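Local structure of maternal effect protein oskar (Drosophila melanogaster, 5A4A) at residues A[20-25]-A[39-44]; A[105-110]-A[117-122]. The protein acts as an inducer of the Drosophila germline and germ plasm, and its OSK domain, an SGNH hydrolase relative, is probably its RNA-binding part. All coordinates share one frame; numbering follows the deposited sequence.

Contact 1 (A[20-25]-A[39-44]); sequences AYLLDF and MELKCR. With SO4 (sulfate ion), chain F.
Leu41 and Leu22 meet obliquely, the CD1 branch of Leu41 resting 4.1 Å from Leu22 CB, while the same methyl lies 3.4 Å from the carbonyl oxygen Tyr21 O. The first torsion of Leu41 sets CG opposite its own carbonyl carbon and beside the backbone N (chi1 -58°), from where CD1 reaches both partners. At the other end Cys43 CB lies 4.0 Å from Ala20 CA, with Cys43 CB and Ala20 CB 4.4 Å apart, a loose apolar contact.

The polar link is indirect: one water accepts from Tyr21 N at 3.0 Å and lies 2.9 Å from Leu41 O, to which it can donate. Farther along, the Arg44 chain bends at chi2 and chi3, and a sulfate, probably from the crystallisation liquor, lies in the plane of its guanidinium at the NE/NH2 edge. Arg44 NE gives SO4 O4 a 3.0 Å bond and Arg44 NH2 gives SO4 O3 a 2.9 Å bond; Arg38 and Phe45 N also hold the ion.

The contact thus sets the chain leaving helix 31-40 against the antiparallel hairpin of strands 21-22 and 25-29, closed by a type I' turn from Leu22 to Phe25. Leu27 touches both leucines, and Leu22 also packs on Leu199 and Ile202 of helix 192-204.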
loop_
_atom_site.group_PDB
_atom_site.type_symbol
_atom_site.label_atom_id
_atom_site.label_comp_id
_atom_site.label_asym_id
_atom_site.label_seq_id
_atom_site.Cartn_x
_atom_site.Cartn_y
_atom_site.Cartn_z
ATOM N N ALA A 20 -11.515 -3.422 2.240
ATOM C CA ALA A 20 -10.672 -2.563 3.065
ATOM C C ALA A 20 -10.994 -1.098 2.831
ATOM O O ALA A 20 -10.805 -0.595 1.732
ATOM C CB ALA A 20 -9.198 -2.827 2.778
ATOM N N TYR A 21 -11.505 -0.443 3.873
ATOM C CA TYR A 21 -11.795 0.995 3.862
ATOM C C TYR A 21 -11.310 1.648 5.162
ATOM O O TYR A 21 -11.322 1.027 6.228
ATOM C CB TYR A 21 -13.302 1.226 3.771
ATOM C CG TYR A 21 -13.888 1.294 2.378
ATOM C CD1 TYR A 21 -13.933 0.167 1.566
ATOM C CD2 TYR A 21 -14.434 2.481 1.889
ATOM C CE1 TYR A 21 -14.489 0.218 0.305
ATOM C CE2 TYR A 21 -14.994 2.542 0.620
ATOM C CZ TYR A 21 -15.010 1.400 -0.164
ATOM O OH TYR A 21 -15.559 1.431 -1.424
ATOM N N LEU A 22 -10.928 2.917 5.080
ATOM C CA LEU A 22 -10.551 3.670 6.258
ATOM C C LEU A 22 -11.380 4.960 6.215
ATOM O O LEU A 22 -11.221 5.765 5.300
ATOM C CB LEU A 22 -9.046 3.951 6.198
ATOM C CG LEU A 22 -8.187 4.450 7.367
ATOM C CD1 LEU A 22 -6.722 4.162 7.076
ATOM C CD2 LEU A 22 -8.348 5.909 7.580
ATOM N N LEU A 23 -12.299 5.122 7.170
ATOM C CA LEU A 23 -13.139 6.327 7.258
ATOM C C LEU A 23 -13.842 6.687 5.943
ATOM O O LEU A 23 -13.842 7.852 5.522
ATOM C CB LEU A 23 -12.327 7.527 7.745
ATOM C CG LEU A 23 -11.605 7.368 9.085
ATOM C CD1 LEU A 23 -10.835 8.624 9.421
ATOM C CD2 LEU A 23 -12.594 7.020 10.203
ATOM N N ASP A 24 -14.426 5.673 5.312
ATOM C CA ASP A 24 -15.120 5.801 4.032
ATOM C C ASP A 24 -14.199 6.017 2.821
ATOM O O ASP A 24 -14.687 6.168 1.708
ATOM C CB ASP A 24 -16.243 6.856 4.078
ATOM C CG ASP A 24 -17.314 6.534 5.111
ATOM O OD1 ASP A 24 -17.726 5.357 5.208
ATOM O OD2 ASP A 24 -17.744 7.465 5.829
ATOM N N PHE A 25 -12.883 6.014 3.032
ATOM C CA PHE A 25 -11.934 6.000 1.917
ATOM C C PHE A 25 -11.536 4.566 1.572
ATOM O O PHE A 25 -11.077 3.833 2.444
ATOM C CB PHE A 25 -10.642 6.726 2.292
ATOM C CG PHE A 25 -10.805 8.203 2.562
ATOM C CD1 PHE A 25 -10.775 9.126 1.527
ATOM C CD2 PHE A 25 -10.941 8.665 3.857
ATOM C CE1 PHE A 25 -10.903 10.483 1.785
ATOM C CE2 PHE A 25 -11.071 10.020 4.120
ATOM C CZ PHE A 25 -11.052 10.924 3.082
ATOM N N MET A 39 -6.860 -6.297 10.911
ATOM C CA MET A 39 -6.765 -6.219 12.364
ATOM C C MET A 39 -7.496 -5.041 12.995
ATOM O O MET A 39 -7.972 -5.147 14.133
ATOM C CB MET A 39 -5.296 -6.208 12.792
ATOM C CG MET A 39 -4.519 -7.437 12.344
ATOM S SD MET A 39 -5.209 -9.000 12.918
ATOM C CE MET A 39 -4.891 -8.851 14.665
ATOM N N GLU A 40 -7.580 -3.923 12.275
ATOM C CA GLU A 40 -8.071 -2.687 12.864
ATOM C C GLU A 40 -9.362 -2.188 12.220
ATOM O O GLU A 40 -10.085 -1.407 12.827
ATOM C CB GLU A 40 -7.001 -1.593 12.762
ATOM C CG GLU A 40 -5.641 -2.001 13.297
ATOM C CD GLU A 40 -5.679 -2.377 14.764
ATOM O OE1 GLU A 40 -6.500 -1.798 15.508
ATOM O OE2 GLU A 40 -4.894 -3.260 15.172
ATOM N N LEU A 41 -9.655 -2.641 11.000
ATOM C CA LEU A 41 -10.762 -2.061 10.232
ATOM C C LEU A 41 -11.837 -3.061 9.789
ATOM O O LEU A 41 -12.648 -2.755 8.913
ATOM C CB LEU A 41 -10.220 -1.281 9.020
ATOM C CG LEU A 41 -9.242 -0.148 9.355
ATOM C CD1 LEU A 41 -8.523 0.336 8.098
ATOM C CD2 LEU A 41 -9.971 1.016 10.020
ATOM N N LYS A 42 -11.828 -4.251 10.389
ATOM C CA LYS A 42 -12.885 -5.253 10.190
ATOM C C LYS A 42 -13.063 -5.717 8.745
ATOM O O LYS A 42 -14.154 -6.117 8.348
ATOM C CB LYS A 42 -14.223 -4.732 10.723
ATOM C CG LYS A 42 -14.204 -4.407 12.207
ATOM C CD LYS A 42 -15.564 -3.913 12.678
ATOM C CE LYS A 42 -15.636 -3.887 14.196
ATOM N NZ LYS A 42 -16.892 -3.249 14.684
ATOM N N CYS A 43 -12.001 -5.686 7.956
ATOM C CA CYS A 43 -12.138 -6.124 6.567
ATOM C C CYS A 43 -12.238 -7.646 6.457
ATOM O O CYS A 43 -11.836 -8.372 7.365
ATOM C CB CYS A 43 -11.018 -5.563 5.672
ATOM S SG CYS A 43 -9.461 -6.481 5.656
ATOM N N ARG A 44 -12.795 -8.103 5.340
ATOM C CA ARG A 44 -12.947 -9.530 5.046
ATOM C C ARG A 44 -12.146 -9.847 3.791
ATOM O O ARG A 44 -11.950 -8.977 2.945
ATOM C CB ARG A 44 -14.419 -9.851 4.798
ATOM C CG ARG A 44 -15.342 -9.485 5.957
ATOM C CD ARG A 44 -15.092 -10.378 7.157
ATOM N NE ARG A 44 -15.334 -11.780 6.827
ATOM C CZ ARG A 44 -16.540 -12.335 6.765
ATOM N NH1 ARG A 44 -17.623 -11.611 7.020
ATOM N NH2 ARG A 44 -16.663 -13.614 6.449
HETATM S S SO4 F . -12.731 -14.174 5.943
HETATM O O1 SO4 F . -12.325 -14.580 7.281
HETATM O O2 SO4 F . -11.812 -14.731 4.958
HETATM O O3 SO4 F . -14.086 -14.646 5.686
HETATM O O4 SO4 F . -12.712 -12.712 5.835
HETATM O O HOH W 1 -12.262 -2.303 6.116
#

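Contact 2 (A[105-110]-A[117-122]); sequences LLIKEM and PILTNL
Pro117 is met by two side chains of segment 105-110 of helix 96-112, Met110 and Ile107, and all the contacts between the two segments are apolar. The methionine supplies the closer approach. Met110 CE comes to 3.7 Å from Pro117 CB, and Met110 SD lies 3.9 Å from both Pro117 CB and Pro117 CG, so thioether and methyl together lie against the CB–CG part of the proline ring. The two side chains run past each other in opposite directions. A bend at the last torsion of Met110 (chi3 67°), after an extended chi2, turns the methyl onto the ring.

The second group is a methyl contact made by the isoleucine. Ile107 CD1 reaches 4.0 Å from Pro117 CG, at an oblique approach, and lies 4.2 Å from Leu119 CD1, spanning two residues that alternate along the strand with Ile118, whose CB points away from the helix.

The axes of 105-110 and 117-120 stand 10.5 Å apart at 155°, nearly antiparallel. Helix 96-112 lies in the crossover between parallel strands 80-84 and 116-120, a beta-alpha-beta unit, consistent with the SGNH hydrolase clan. Strand 116-120 lies between strands 80-84 and 154-155, parallel to both. Leu70 of helix 63-71 flanks Met110, while Cys149 touches both Ile107 and Leu119 and Ile145 of helix 132-148 adds to the packing round Leu119.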
loop_
_atom_site.group_PDB
_atom_site.type_symbol
_atom_site.label_atom_id
_atom_site.label_comp_id
_atom_site.label_asym_id
_atom_site.label_seq_id
_atom_site.Cartn_x
_atom_site.Cartn_y
_atom_site.Cartn_z
ATOM N N LEU A 105 3.308 6.998 -13.640
ATOM C CA LEU A 105 2.213 6.530 -14.488
ATOM C C LEU A 105 0.951 6.146 -13.704
ATOM O O LEU A 105 -0.158 6.317 -14.212
ATOM C CB LEU A 105 2.670 5.371 -15.379
ATOM C CG LEU A 105 3.698 5.755 -16.444
ATOM C CD1 LEU A 105 4.152 4.518 -17.206
ATOM C CD2 LEU A 105 3.143 6.812 -17.392
ATOM N N LEU A 106 1.114 5.617 -12.488
ATOM C CA LEU A 106 -0.039 5.343 -11.623
ATOM C C LEU A 106 -0.782 6.642 -11.299
ATOM O O LEU A 106 -2.011 6.725 -11.404
ATOM C CB LEU A 106 0.389 4.634 -10.324
ATOM C CG LEU A 106 -0.703 4.446 -9.257
ATOM C CD1 LEU A 106 -1.864 3.572 -9.761
ATOM C CD2 LEU A 106 -0.137 3.863 -7.948
ATOM N N ILE A 107 -0.031 7.653 -10.901
ATOM C CA ILE A 107 -0.615 8.961 -10.606
ATOM C C ILE A 107 -1.355 9.545 -11.817
ATOM O O ILE A 107 -2.465 10.065 -11.693
ATOM C CB ILE A 107 0.455 9.954 -10.107
ATOM C CG1 ILE A 107 1.073 9.474 -8.789
ATOM C CG2 ILE A 107 -0.151 11.338 -9.920
ATOM C CD1 ILE A 107 0.077 9.329 -7.627
ATOM N N LYS A 108 -0.745 9.440 -12.993
ATOM C CA LYS A 108 -1.360 9.938 -14.219
ATOM C C LYS A 108 -2.611 9.150 -14.583
ATOM O O LYS A 108 -3.609 9.724 -15.011
ATOM C CB LYS A 108 -0.335 9.896 -15.355
ATOM C CG LYS A 108 -0.868 10.147 -16.752
ATOM C CD LYS A 108 0.272 9.956 -17.756
ATOM C CE LYS A 108 -0.224 9.596 -19.146
ATOM N NZ LYS A 108 -0.884 10.749 -19.807
ATOM N N GLU A 109 -2.559 7.829 -14.411
ATOM C CA GLU A 109 -3.712 6.988 -14.698
ATOM C C GLU A 109 -4.892 7.292 -13.768
ATOM O O GLU A 109 -6.038 7.365 -14.207
ATOM C CB GLU A 109 -3.331 5.508 -14.594
ATOM C CG GLU A 109 -4.513 4.577 -14.579
ATOM C CD GLU A 109 -4.099 3.126 -14.427
ATOM O OE1 GLU A 109 -2.932 2.794 -14.684
ATOM O OE2 GLU A 109 -4.935 2.301 -14.040
ATOM N N MET A 110 -4.611 7.470 -12.485
ATOM C CA MET A 110 -5.662 7.845 -11.546
ATOM C C MET A 110 -6.290 9.184 -11.949
ATOM O O MET A 110 -7.509 9.350 -11.887
ATOM C CB MET A 110 -5.119 7.873 -10.114
ATOM C CG MET A 110 -4.728 6.480 -9.618
ATOM S SD MET A 110 -4.211 6.409 -7.902
ATOM C CE MET A 110 -5.763 6.791 -7.074
ATOM N N PRO A 117 -5.787 10.306 -5.596
ATOM C CA PRO A 117 -4.938 9.581 -4.647
ATOM C C PRO A 117 -4.636 10.424 -3.418
ATOM O O PRO A 117 -4.331 11.617 -3.553
ATOM C CB PRO A 117 -3.634 9.337 -5.433
ATOM C CG PRO A 117 -3.786 10.078 -6.750
ATOM C CD PRO A 117 -5.008 10.940 -6.671
ATOM N N ILE A 118 -4.765 9.808 -2.245
ATOM C CA ILE A 118 -4.191 10.322 -1.005
ATOM C C ILE A 118 -3.027 9.400 -0.683
ATOM O O ILE A 118 -3.221 8.201 -0.452
ATOM C CB ILE A 118 -5.228 10.330 0.144
ATOM C CG1 ILE A 118 -6.341 11.350 -0.152
ATOM C CG2 ILE A 118 -4.550 10.663 1.475
ATOM C CD1 ILE A 118 -7.562 11.232 0.766
ATOM N N LEU A 119 -1.809 9.929 -0.731
ATOM C CA LEU A 119 -0.628 9.072 -0.640
ATOM C C LEU A 119 -0.158 8.888 0.799
ATOM O O LEU A 119 -0.200 9.816 1.596
ATOM C CB LEU A 119 0.536 9.620 -1.486
ATOM C CG LEU A 119 0.334 9.696 -3.005
ATOM C CD1 LEU A 119 -0.262 8.407 -3.516
ATOM C CD2 LEU A 119 -0.531 10.882 -3.401
ATOM N N THR A 120 0.261 7.671 1.131
ATOM C CA THR A 120 1.106 7.472 2.310
ATOM C C THR A 120 2.471 7.063 1.760
ATOM O O THR A 120 2.550 6.405 0.716
ATOM C CB THR A 120 0.578 6.370 3.249
ATOM O OG1 THR A 120 0.433 5.157 2.511
ATOM C CG2 THR A 120 -0.795 6.746 3.857
ATOM N N ASN A 121 3.544 7.438 2.440
ATOM C CA ASN A 121 4.848 6.938 2.037
ATOM C C ASN A 121 5.078 5.527 2.616
ATOM O O ASN A 121 4.178 4.949 3.232
ATOM C CB ASN A 121 5.987 7.925 2.356
ATOM C CG ASN A 121 6.168 8.180 3.849
ATOM O OD1 ASN A 121 5.543 7.539 4.690
ATOM N ND2 ASN A 121 7.039 9.126 4.176
ATOM N N LEU A 122 6.261 4.971 2.415
ATOM C CA LEU A 122 6.480 3.579 2.827
ATOM C C LEU A 122 7.048 3.484 4.233
ATOM O O LEU A 122 8.016 4.158 4.566
ATOM C CB LEU A 122 7.421 2.866 1.865
ATOM C CG LEU A 122 7.007 2.866 0.396
ATOM C CD1 LEU A 122 7.913 1.930 -0.405
ATOM C CD2 LEU A 122 5.543 2.440 0.280
#

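Overall arrangement
Both contacts have mostly buried touching residues and reach the same mixed sheet, but at different places, their centres about 19 Å apart. Contact 2 is helix-on-sheet core packing against an interior parallel strand, wholly apolar. The centre of contact 1 lies about 13 Å from the centre of the chain, that of contact 2 about 10 Å. Contact 1 sits at an antiparallel border strand; its sparse apolar touches are supplemented by a water between backbones, and an exposed arginine beside it holds a sulfate. The two come together directly: Phe25 CE1 of the hairpin packs 3.6 Å from Ile118 CD1, on the strand residue that points away from helix 96-112.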